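Local coordinates for ABC transporter periplasmic-binding protein YtfQ (Mycobacterium smegmatis, PDB 6HB0) that probably binds sugar, most likely L-arabinofuranose, outside the cell membrane and delivers it to an ABC transporter, at residues V148-E154 against I208-Q214; K238-A244 against K256-E262; A19-A25 against V76-S82; S40-A45 against L266-M272. All blocks are in the same frame, centred on the assembly; numbering follows the deposited sequence.

The four contacts are divided between the two lobes of a periplasmic binding protein, whose sugar site in this family lies in the cleft between them. Contacts 1 and 2 have centres about 11 Å apart and belong to one sheet, in which strands 210-213 and 238-242 are neighbours. Contacts 3 and 4 lie in the other lobe, their centres about 12 Å apart; here L22 and F24 of the sheet meet M272 and I41 of the helices. Contacts 1 and 3, in different lobes, lie about 43 Å apart between centres. Soon after strand 259-263 of contact 2 the chain crosses to the other lobe and enters contact 4. Zinc is bound about 5 Å from the side chain of D243 in contact 2.

Contact 1: V148-E154 against I208-Q214; sequences VNIVQLE and IDVVFAQ
I208 packs its CG2 against V151 CG2 at 3.9 Å, the two branched side chains crossing at about a right angle just ahead of the strand pairing. Next, D209 turns its carboxylate toward the neighbouring strand, where OD2 takes the N-H of N149 at 2.8 Å (172°, nearly straight) on its anti lone pair. Its own N-H and that of V210 both go to N149 O, so this carbonyl is held by two donors. V210 then starts the regular parallel pairing, giving its O to V151 N. V211 presents CB to V151 CG2 at 3.7 Å and CG2 to L153 CD1 at 3.8 Å, on the face that helix 191-204 covers. F212 points to the other face, where Q152 lies alongside it with OE1 at the ring edge, 3.3 Å from CE2, while F169 stacks on the ring. Small A213 sits beside L153. Finally Q214 bonds L153 O through its backbone N and sends NE2 to Q152 OE1 at 2.9 Å; its OE1 accepts from G155 N. D209 thus supplies a bond that backbone pairing lacks, Q214 adds a side-chain bond to its backbone one, and several beta-branched residues (I150, V151, V210, V211) suit the buried middle.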
# COMPACT_ATOMS: atom_id res chain seq x y z
N VAL A 148 -6.17 -20.55 19.23
CA VAL A 148 -5.12 -19.66 18.69
C VAL A 148 -5.47 -18.20 19.03
O VAL A 148 -6.41 -17.64 18.48
CB VAL A 148 -4.89 -19.88 17.21
CG1 VAL A 148 -3.80 -18.95 16.69
CG2 VAL A 148 -4.47 -21.34 16.99
N ASN A 149 -4.73 -17.65 19.97
CA ASN A 149 -5.00 -16.30 20.45
C ASN A 149 -4.17 -15.28 19.68
O ASN A 149 -2.94 -15.31 19.72
CB ASN A 149 -4.75 -16.22 21.93
CG ASN A 149 -5.81 -16.99 22.76
OD1 ASN A 149 -6.86 -17.34 22.28
ND2 ASN A 149 -5.53 -17.18 23.99
N ILE A 150 -4.87 -14.42 18.97
CA ILE A 150 -4.25 -13.41 18.13
C ILE A 150 -4.41 -12.08 18.83
O ILE A 150 -5.48 -11.78 19.34
CB ILE A 150 -4.98 -13.32 16.78
CG1 ILE A 150 -4.91 -14.66 16.04
CG2 ILE A 150 -4.35 -12.22 15.91
CD1 ILE A 150 -5.88 -14.74 14.88
N VAL A 151 -3.34 -11.30 18.90
CA VAL A 151 -3.49 -9.90 19.26
C VAL A 151 -3.18 -9.04 18.05
O VAL A 151 -2.35 -9.39 17.23
CB VAL A 151 -2.66 -9.52 20.47
CG1 VAL A 151 -3.07 -10.41 21.66
CG2 VAL A 151 -1.16 -9.52 20.20
N GLN A 152 -3.87 -7.91 17.93
CA GLN A 152 -3.75 -7.05 16.79
C GLN A 152 -3.32 -5.66 17.15
O GLN A 152 -3.94 -4.98 17.98
CB GLN A 152 -5.08 -7.03 16.03
CG GLN A 152 -5.08 -6.12 14.80
CD GLN A 152 -6.25 -6.34 13.83
OE1 GLN A 152 -6.24 -5.80 12.72
NE2 GLN A 152 -7.26 -7.08 14.26
N LEU A 153 -2.25 -5.22 16.52
CA LEU A 153 -1.77 -3.83 16.68
C LEU A 153 -2.34 -3.07 15.50
O LEU A 153 -1.94 -3.30 14.34
CB LEU A 153 -0.25 -3.81 16.70
CG LEU A 153 0.42 -4.60 17.82
CD1 LEU A 153 1.93 -4.69 17.60
CD2 LEU A 153 0.15 -3.93 19.15
N GLU A 154 -3.33 -2.21 15.76
CA GLU A 154 -3.98 -1.48 14.73
C GLU A 154 -3.27 -0.18 14.44
O GLU A 154 -2.62 0.40 15.32
CB GLU A 154 -5.40 -1.12 15.12
CG GLU A 154 -6.24 -2.27 15.57
CD GLU A 154 -7.57 -1.78 16.18
OE1 GLU A 154 -7.98 -0.63 15.93
OE2 GLU A 154 -8.21 -2.59 16.86
N ILE A 208 -0.62 -15.65 24.24
CA ILE A 208 -0.60 -14.98 22.94
C ILE A 208 0.16 -15.85 21.99
O ILE A 208 1.32 -16.20 22.25
CB ILE A 208 0.04 -13.57 22.98
CG1 ILE A 208 -0.72 -12.67 23.96
CG2 ILE A 208 0.07 -12.97 21.58
CD1 ILE A 208 -0.02 -11.33 24.20
N ASP A 209 -0.48 -16.24 20.91
CA ASP A 209 0.17 -17.08 19.92
C ASP A 209 0.73 -16.26 18.75
O ASP A 209 1.83 -16.51 18.30
CB ASP A 209 -0.82 -18.11 19.44
CG ASP A 209 -1.31 -19.01 20.65
OD1 ASP A 209 -0.47 -19.77 21.18
OD2 ASP A 209 -2.47 -18.86 21.10
N VAL A 210 -0.01 -15.25 18.32
CA VAL A 210 0.33 -14.50 17.12
C VAL A 210 0.02 -13.04 17.34
O VAL A 210 -1.01 -12.73 17.93
CB VAL A 210 -0.53 -14.95 15.94
CG1 VAL A 210 -0.15 -14.12 14.69
CG2 VAL A 210 -0.35 -16.43 15.65
N VAL A 211 0.92 -12.17 16.89
CA VAL A 211 0.59 -10.76 16.69
C VAL A 211 0.43 -10.42 15.22
O VAL A 211 1.23 -10.80 14.39
CB VAL A 211 1.42 -9.75 17.54
CG1 VAL A 211 2.49 -10.39 18.37
CG2 VAL A 211 1.72 -8.42 16.83
N PHE A 212 -0.67 -9.76 14.90
CA PHE A 212 -0.86 -9.18 13.61
C PHE A 212 -0.61 -7.68 13.76
O PHE A 212 -1.32 -6.98 14.47
CB PHE A 212 -2.24 -9.43 13.08
CG PHE A 212 -2.57 -8.62 11.85
CD1 PHE A 212 -1.68 -8.57 10.80
CD2 PHE A 212 -3.74 -7.89 11.77
CE1 PHE A 212 -1.97 -7.83 9.65
CE2 PHE A 212 -4.02 -7.16 10.64
CZ PHE A 212 -3.13 -7.12 9.58
N ALA A 213 0.45 -7.22 13.12
CA ALA A 213 0.86 -5.81 13.16
C ALA A 213 0.49 -5.19 11.82
O ALA A 213 0.94 -5.64 10.78
CB ALA A 213 2.34 -5.73 13.35
N GLN A 214 -0.36 -4.18 11.86
CA GLN A 214 -0.84 -3.57 10.64
C GLN A 214 0.21 -2.72 9.92
O GLN A 214 -0.09 -2.25 8.84
CB GLN A 214 -2.07 -2.71 10.91
CG GLN A 214 -3.28 -3.48 11.22
CD GLN A 214 -4.47 -2.59 11.40
OE1 GLN A 214 -4.37 -1.37 11.24
NE2 GLN A 214 -5.62 -3.18 11.77

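Contact 2: K238-A244 against K256-E262; sequences KIVAVDA and KFNYIVE
I239 lays its CG2 over one face of the F257 ring, 4.0 Å from the centroid and 20° off the normal, a CH-pi contact displaced toward the rim. The methyl branch gets there because it stands opposite the backbone N (chi1 of -64° for CG1), which places it beside the carbonyl carbon, over the ring. A241, small enough to lie close to the same ring, meets CE2 with its CB at 3.8 Å. On the other face of the sheet, V240 CG2 approaches the edge of the Y259 ring, and V242 and V261 touch through their CG2 methyls at 4.0 Å; helix 126-140 lies over V240 and V242, and W136 from it stacks on Y259. The two strands are the halves of a beta-alpha-beta crossover through helix 246-253, a repeating unit of Rossmann-like lobes, and hence run parallel. Between them A241 N bonds to Y259 O, V261 N to A241 O and D243 N to V261 O. At the start of the strands N258 replaces a regular pair: its OD1 accepts from I239 N at 2.8 Å, its own N donates to I239 O, and the aliphatic part of K238 crosses its amide, whose ND2 is held by G234 O. At the far end the extended E262 reaches across, OE1 using its anti lone pair for A244 N at 2.8 Å, while OE2 takes N264 ND2.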
# COMPACT_ATOMS: atom_id res chain seq x y z
N LYS A 238 4.50 -15.60 17.31
CA LYS A 238 4.71 -15.36 15.90
C LYS A 238 4.18 -13.96 15.54
O LYS A 238 3.27 -13.44 16.18
CB LYS A 238 4.00 -16.43 15.12
CG LYS A 238 4.63 -17.81 15.34
CD LYS A 238 4.20 -18.80 14.26
CE LYS A 238 4.88 -20.17 14.41
NZ LYS A 238 6.05 -20.22 15.34
N ILE A 239 4.79 -13.36 14.53
CA ILE A 239 4.43 -12.01 14.11
C ILE A 239 4.17 -12.03 12.61
O ILE A 239 5.03 -12.50 11.81
CB ILE A 239 5.55 -11.04 14.42
CG1 ILE A 239 5.78 -10.94 15.91
CG2 ILE A 239 5.21 -9.66 13.86
CD1 ILE A 239 6.95 -10.11 16.30
N VAL A 240 2.98 -11.60 12.24
CA VAL A 240 2.64 -11.41 10.83
C VAL A 240 2.39 -9.91 10.66
O VAL A 240 1.68 -9.30 11.49
CB VAL A 240 1.48 -12.28 10.36
CG1 VAL A 240 0.25 -12.14 11.24
CG2 VAL A 240 1.10 -11.99 8.91
N ALA A 241 3.02 -9.29 9.65
CA ALA A 241 2.95 -7.81 9.48
C ALA A 241 2.69 -7.40 8.08
O ALA A 241 2.88 -8.15 7.15
CB ALA A 241 4.20 -7.16 10.01
N VAL A 242 2.21 -6.17 7.91
CA VAL A 242 2.11 -5.55 6.62
C VAL A 242 3.29 -4.61 6.40
O VAL A 242 3.71 -3.95 7.33
CB VAL A 242 0.79 -4.78 6.51
CG1 VAL A 242 0.63 -4.18 5.13
CG2 VAL A 242 -0.39 -5.70 6.86
N ASP A 243 3.78 -4.56 5.16
CA ASP A 243 4.83 -3.62 4.66
C ASP A 243 6.18 -4.36 4.51
O ASP A 243 6.85 -4.71 5.49
CB ASP A 243 5.09 -2.38 5.51
CG ASP A 243 3.92 -1.43 5.62
OD1 ASP A 243 3.03 -1.36 4.76
OD2 ASP A 243 3.94 -0.69 6.61
N ALA A 244 6.59 -4.58 3.28
CA ALA A 244 7.83 -5.27 3.03
C ALA A 244 8.96 -4.24 2.96
O ALA A 244 9.54 -4.02 1.91
CB ALA A 244 7.70 -6.04 1.75
N LYS A 256 12.57 -13.26 13.46
CA LYS A 256 11.82 -12.55 14.52
C LYS A 256 10.41 -12.17 14.09
O LYS A 256 9.57 -11.95 14.94
CB LYS A 256 12.61 -11.33 14.94
CG LYS A 256 13.96 -11.77 15.46
CD LYS A 256 14.63 -10.63 16.19
CE LYS A 256 15.91 -11.08 16.85
NZ LYS A 256 16.41 -9.91 17.59
N PHE A 257 10.19 -12.01 12.79
CA PHE A 257 8.85 -11.99 12.20
C PHE A 257 8.71 -13.35 11.49
O PHE A 257 9.69 -14.03 11.24
CB PHE A 257 8.71 -10.92 11.11
CG PHE A 257 8.50 -9.51 11.58
CD1 PHE A 257 8.78 -9.10 12.86
CD2 PHE A 257 8.10 -8.56 10.64
CE1 PHE A 257 8.60 -7.77 13.22
CE2 PHE A 257 7.90 -7.24 11.00
CZ PHE A 257 8.16 -6.85 12.28
N ASN A 258 7.48 -13.73 11.18
CA ASN A 258 7.21 -14.96 10.45
C ASN A 258 6.66 -14.75 9.07
O ASN A 258 6.83 -15.60 8.19
CB ASN A 258 6.24 -15.80 11.29
CG ASN A 258 6.80 -16.07 12.68
OD1 ASN A 258 6.67 -15.24 13.57
ND2 ASN A 258 7.52 -17.17 12.84
N TYR A 259 5.97 -13.62 8.84
CA TYR A 259 5.38 -13.40 7.54
C TYR A 259 5.11 -11.91 7.34
O TYR A 259 4.66 -11.20 8.28
CB TYR A 259 4.10 -14.19 7.41
CG TYR A 259 3.60 -14.41 6.00
CD1 TYR A 259 4.33 -15.18 5.09
CD2 TYR A 259 2.41 -13.87 5.57
CE1 TYR A 259 3.88 -15.38 3.79
CE2 TYR A 259 1.95 -14.07 4.28
CZ TYR A 259 2.70 -14.85 3.42
OH TYR A 259 2.22 -15.02 2.18
N ILE A 260 5.39 -11.44 6.11
CA ILE A 260 5.08 -10.09 5.69
C ILE A 260 4.26 -10.10 4.41
O ILE A 260 4.51 -10.91 3.51
CB ILE A 260 6.36 -9.29 5.52
CG1 ILE A 260 6.97 -8.97 6.86
CG2 ILE A 260 6.08 -7.97 4.78
CD1 ILE A 260 8.37 -8.40 6.72
N VAL A 261 3.26 -9.23 4.34
CA VAL A 261 2.48 -9.02 3.14
C VAL A 261 2.53 -7.55 2.76
O VAL A 261 2.68 -6.68 3.65
CB VAL A 261 0.99 -9.45 3.29
CG1 VAL A 261 0.92 -10.94 3.55
CG2 VAL A 261 0.32 -8.70 4.38
N GLU A 262 2.35 -7.25 1.49
CA GLU A 262 2.21 -5.87 1.03
C GLU A 262 1.45 -5.87 -0.24
O GLU A 262 1.67 -6.75 -1.06
CB GLU A 262 3.56 -5.21 0.81
CG GLU A 262 3.42 -3.74 0.42
CD GLU A 262 4.73 -3.03 0.17
OE1 GLU A 262 5.64 -3.21 0.99
OE2 GLU A 262 4.84 -2.24 -0.83

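Contact 3: A19-A25 against V76-S82; sequences ALTLGFA and VDVIAFS
In the Rossmann-like N-terminal lobe, strand 21-26 lies between 51-56 and 78-81 in a parallel sheet, and here L22, F24 and A25 meet V78, A80 and F81 along that last boundary. The strand order 2-1-3 puts the first strand of the chain inside the sheet, so mostly apolar residues suit both faces. L22 CD1 reaches across to V78 CG1 at 3.8 Å and also touches A80 CB. F24 follows on the same face: with CG opposite the backbone N (chi1 -172°) its ring swings over to A80, CD1 coming 3.7 Å from the alanine CB, a residue small enough for an aromatic ring to lie close. Helix 269-279 covers part of this face, with M272 on L22. On the other face T21 CG2 packs against V76 CG1 at 3.8 Å. There too A25 CB meets F81 CB at 3.7 Å, while the F81 ring leads off toward V103 and L105. G23 has only backbone to offer, and both its polar atoms are used: N bonds to V78 O, and its O receives A80 N at 2.8 Å in a bond of 172°. At the entry to the pair D77 is placed to act on backbone: OD2 takes T21 N at 2.8 Å with its anti lone pair, and L20 CD2 slides past the aspartate CB. T21 O in turn accepts from the N-H of both D77 and V78. At the exit, S82 N closes the pairing on A25 O at 3.2 Å, and S82 OG bonds to D107 OD2.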
# COMPACT_ATOMS: atom_id res chain seq x y z
N ALA A 19 5.11 12.54 -29.15
CA ALA A 19 5.15 11.83 -27.87
C ALA A 19 3.82 12.14 -27.16
O ALA A 19 3.36 13.26 -27.12
CB ALA A 19 6.33 12.26 -27.03
N LEU A 20 3.19 11.13 -26.60
CA LEU A 20 2.04 11.32 -25.74
C LEU A 20 2.39 12.31 -24.59
O LEU A 20 3.43 12.19 -24.01
CB LEU A 20 1.67 9.94 -25.22
CG LEU A 20 0.36 9.63 -24.52
CD1 LEU A 20 0.41 10.02 -23.04
CD2 LEU A 20 -0.73 10.35 -25.28
N THR A 21 1.54 13.29 -24.29
CA THR A 21 1.75 14.19 -23.17
C THR A 21 0.78 13.86 -22.02
O THR A 21 -0.45 13.84 -22.19
CB THR A 21 1.63 15.69 -23.57
OG1 THR A 21 2.65 15.99 -24.51
CG2 THR A 21 1.86 16.58 -22.44
N LEU A 22 1.36 13.64 -20.84
CA LEU A 22 0.65 13.22 -19.65
C LEU A 22 0.83 14.27 -18.61
O LEU A 22 1.94 14.52 -18.17
CB LEU A 22 1.20 11.91 -19.13
CG LEU A 22 0.66 11.40 -17.78
CD1 LEU A 22 -0.82 11.16 -17.89
CD2 LEU A 22 1.31 10.08 -17.35
N GLY A 23 -0.27 14.87 -18.18
CA GLY A 23 -0.22 15.74 -17.02
C GLY A 23 -0.48 14.94 -15.76
O GLY A 23 -1.47 14.22 -15.69
N PHE A 24 0.41 15.05 -14.78
CA PHE A 24 0.22 14.34 -13.52
C PHE A 24 0.21 15.29 -12.33
O PHE A 24 1.22 15.93 -12.05
CB PHE A 24 1.34 13.33 -13.30
CG PHE A 24 1.07 12.45 -12.12
CD1 PHE A 24 0.26 11.34 -12.25
CD2 PHE A 24 1.55 12.77 -10.86
CE1 PHE A 24 -0.02 10.53 -11.16
CE2 PHE A 24 1.25 11.97 -9.77
CZ PHE A 24 0.48 10.85 -9.92
N ALA A 25 -0.92 15.37 -11.63
CA ALA A 25 -1.03 16.22 -10.43
C ALA A 25 -0.84 15.37 -9.18
O ALA A 25 -1.73 14.56 -8.77
CB ALA A 25 -2.36 16.92 -10.40
N VAL A 76 -2.90 18.79 -22.83
CA VAL A 76 -2.27 17.48 -22.65
C VAL A 76 -3.21 16.41 -23.23
O VAL A 76 -4.40 16.64 -23.40
CB VAL A 76 -1.94 17.18 -21.19
CG1 VAL A 76 -1.04 18.24 -20.58
CG2 VAL A 76 -3.19 17.02 -20.38
N ASP A 77 -2.65 15.25 -23.52
CA ASP A 77 -3.41 14.14 -24.07
C ASP A 77 -4.16 13.35 -23.01
O ASP A 77 -5.23 12.83 -23.27
CB ASP A 77 -2.48 13.21 -24.83
CG ASP A 77 -1.77 13.93 -26.02
OD1 ASP A 77 -2.44 14.56 -26.85
OD2 ASP A 77 -0.54 13.89 -26.08
N VAL A 78 -3.57 13.25 -21.83
CA VAL A 78 -4.09 12.47 -20.71
C VAL A 78 -3.77 13.18 -19.41
O VAL A 78 -2.73 13.80 -19.27
CB VAL A 78 -3.42 11.07 -20.66
CG1 VAL A 78 -4.04 10.19 -19.57
CG2 VAL A 78 -3.54 10.37 -22.01
N ILE A 79 -4.69 13.14 -18.46
CA ILE A 79 -4.47 13.71 -17.16
C ILE A 79 -4.58 12.57 -16.14
O ILE A 79 -5.51 11.74 -16.20
CB ILE A 79 -5.50 14.80 -16.83
CG1 ILE A 79 -5.14 16.09 -17.56
CG2 ILE A 79 -5.54 15.10 -15.33
CD1 ILE A 79 -6.30 17.09 -17.58
N ALA A 80 -3.63 12.50 -15.23
CA ALA A 80 -3.71 11.59 -14.14
C ALA A 80 -3.45 12.38 -12.88
O ALA A 80 -2.71 13.36 -12.89
CB ALA A 80 -2.70 10.47 -14.30
N PHE A 81 -4.10 11.96 -11.81
CA PHE A 81 -3.78 12.54 -10.53
C PHE A 81 -4.09 11.59 -9.39
O PHE A 81 -4.83 10.63 -9.55
CB PHE A 81 -4.48 13.88 -10.32
CG PHE A 81 -5.98 13.80 -10.20
CD1 PHE A 81 -6.77 13.65 -11.33
CD2 PHE A 81 -6.61 14.03 -8.97
CE1 PHE A 81 -8.13 13.64 -11.24
CE2 PHE A 81 -7.99 14.02 -8.88
CZ PHE A 81 -8.75 13.80 -10.02
N SER A 82 -3.46 11.90 -8.28
CA SER A 82 -3.58 11.21 -7.03
C SER A 82 -4.41 12.11 -6.12
O SER A 82 -3.89 13.08 -5.58
CB SER A 82 -2.14 11.05 -6.53
OG SER A 82 -2.06 10.43 -5.29

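Contact 4: S40-A45 against L266-M272; sequences SIKSAA and LLGPELM
Apolar contacts carry most of the meeting of A44, A45 and I41 with M272. The M272 chain, bent at chi2 (-54°) and chi3, reaches across to helix 38-48 and sets SD 3.8 Å from A45 CB. Its CE meets I41 CG2 at 4.0 Å. The flexible thioether also packs against the helix backbone, CG near A44 O and CE near I41 O, beside the small A45. I41 adds a looser touch of CG1 to L266 CD2. A44 CB faces the turn before helix 269-279, meeting G268 C at 3.5 Å and P269 CD further on; alanine and glycine suit so close an approach of backbones, and G268 has a positive phi (136°). Polar contacts lie at the side. One water links the two segments, bonded to S40 OG at 2.7 Å and donating to L267 O, while S40 OG also bonds N37. Within the second segment, G268 is the N-cap and E270, in the first turn, folds its carboxylate back: OE2 takes L267 N, and OE1 takes both G268 N (2.8 Å) and L271 N. Both helices also share the sheet beneath, I41 lying on F24 and M272 on L22. Direct contact is thus by packing of alanines and glycine, with M272 and I41 filling in beside them and a water bridging the polar margin; E270 probably gains from the N-H groups it accepts from and from the helix N-terminus.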
# COMPACT_ATOMS: atom_id res chain seq x y z
N SER A 40 9.38 7.11 -9.44
CA SER A 40 8.82 5.99 -10.19
C SER A 40 8.03 6.44 -11.39
O SER A 40 8.09 5.83 -12.48
CB SER A 40 7.93 5.14 -9.27
OG SER A 40 8.75 4.55 -8.24
N ILE A 41 7.30 7.52 -11.21
CA ILE A 41 6.48 8.06 -12.26
C ILE A 41 7.39 8.75 -13.30
O ILE A 41 7.25 8.54 -14.51
CB ILE A 41 5.43 9.03 -11.70
CG1 ILE A 41 4.41 8.24 -10.88
CG2 ILE A 41 4.68 9.68 -12.83
CD1 ILE A 41 3.42 9.13 -10.17
N LYS A 42 8.35 9.54 -12.82
CA LYS A 42 9.25 10.23 -13.75
C LYS A 42 10.05 9.25 -14.59
O LYS A 42 10.10 9.38 -15.84
CB LYS A 42 10.14 11.18 -12.98
CG LYS A 42 11.21 11.90 -13.76
CD LYS A 42 11.89 12.95 -12.88
CE LYS A 42 13.18 13.52 -13.49
NZ LYS A 42 14.07 12.46 -14.08
N SER A 43 10.66 8.26 -13.93
CA SER A 43 11.45 7.23 -14.65
C SER A 43 10.59 6.37 -15.61
O SER A 43 11.00 6.07 -16.73
CB SER A 43 12.18 6.34 -13.67
OG SER A 43 11.29 5.59 -12.90
N ALA A 44 9.39 6.02 -15.21
CA ALA A 44 8.52 5.20 -16.06
C ALA A 44 8.10 5.98 -17.29
O ALA A 44 7.96 5.39 -18.36
CB ALA A 44 7.28 4.72 -15.30
N ALA A 45 7.89 7.30 -17.16
CA ALA A 45 7.57 8.09 -18.35
C ALA A 45 8.77 8.19 -19.32
O ALA A 45 8.58 8.10 -20.52
CB ALA A 45 7.07 9.47 -18.00
N LEU A 266 0.85 1.85 -7.15
CA LEU A 266 1.13 1.96 -8.57
C LEU A 266 2.65 1.93 -8.76
O LEU A 266 3.37 2.58 -8.01
CB LEU A 266 0.60 3.32 -9.00
CG LEU A 266 0.95 3.84 -10.37
CD1 LEU A 266 -0.16 4.81 -10.68
CD2 LEU A 266 2.26 4.57 -10.41
N LEU A 267 3.13 1.24 -9.78
CA LEU A 267 4.60 1.14 -9.99
C LEU A 267 5.12 2.18 -11.02
O LEU A 267 6.26 2.67 -10.91
CB LEU A 267 4.95 -0.25 -10.48
CG LEU A 267 4.74 -1.38 -9.48
CD1 LEU A 267 5.38 -2.65 -10.03
CD2 LEU A 267 5.31 -1.02 -8.10
N GLY A 268 4.32 2.45 -12.03
CA GLY A 268 4.65 3.50 -13.01
C GLY A 268 4.38 3.03 -14.41
O GLY A 268 3.70 3.69 -15.14
N PRO A 269 4.91 1.86 -14.79
CA PRO A 269 4.75 1.42 -16.17
C PRO A 269 3.34 1.14 -16.56
O PRO A 269 2.94 1.39 -17.70
CB PRO A 269 5.58 0.14 -16.22
CG PRO A 269 6.64 0.42 -15.25
CD PRO A 269 5.93 1.06 -14.10
N GLU A 270 2.55 0.66 -15.61
CA GLU A 270 1.15 0.38 -15.93
C GLU A 270 0.39 1.71 -16.18
O GLU A 270 -0.48 1.77 -17.05
CB GLU A 270 0.50 -0.55 -14.91
CG GLU A 270 0.02 0.06 -13.60
CD GLU A 270 1.17 0.42 -12.63
OE1 GLU A 270 1.80 1.48 -12.91
OE2 GLU A 270 1.44 -0.30 -11.60
N LEU A 271 0.71 2.76 -15.44
CA LEU A 271 0.14 4.09 -15.71
C LEU A 271 0.48 4.55 -17.12
O LEU A 271 -0.38 5.02 -17.86
CB LEU A 271 0.66 5.09 -14.68
CG LEU A 271 0.33 6.55 -14.90
CD1 LEU A 271 -1.18 6.71 -15.00
CD2 LEU A 271 0.93 7.40 -13.79
N MET A 272 1.74 4.40 -17.51
CA MET A 272 2.16 4.85 -18.86
C MET A 272 1.45 4.03 -19.93
O MET A 272 0.99 4.55 -20.92
CB MET A 272 3.67 4.78 -19.04
CG MET A 272 4.42 5.59 -18.02
SD MET A 272 3.89 7.33 -17.94
CE MET A 272 4.15 7.64 -16.20
O HOH W 1 7.69 2.15 -8.75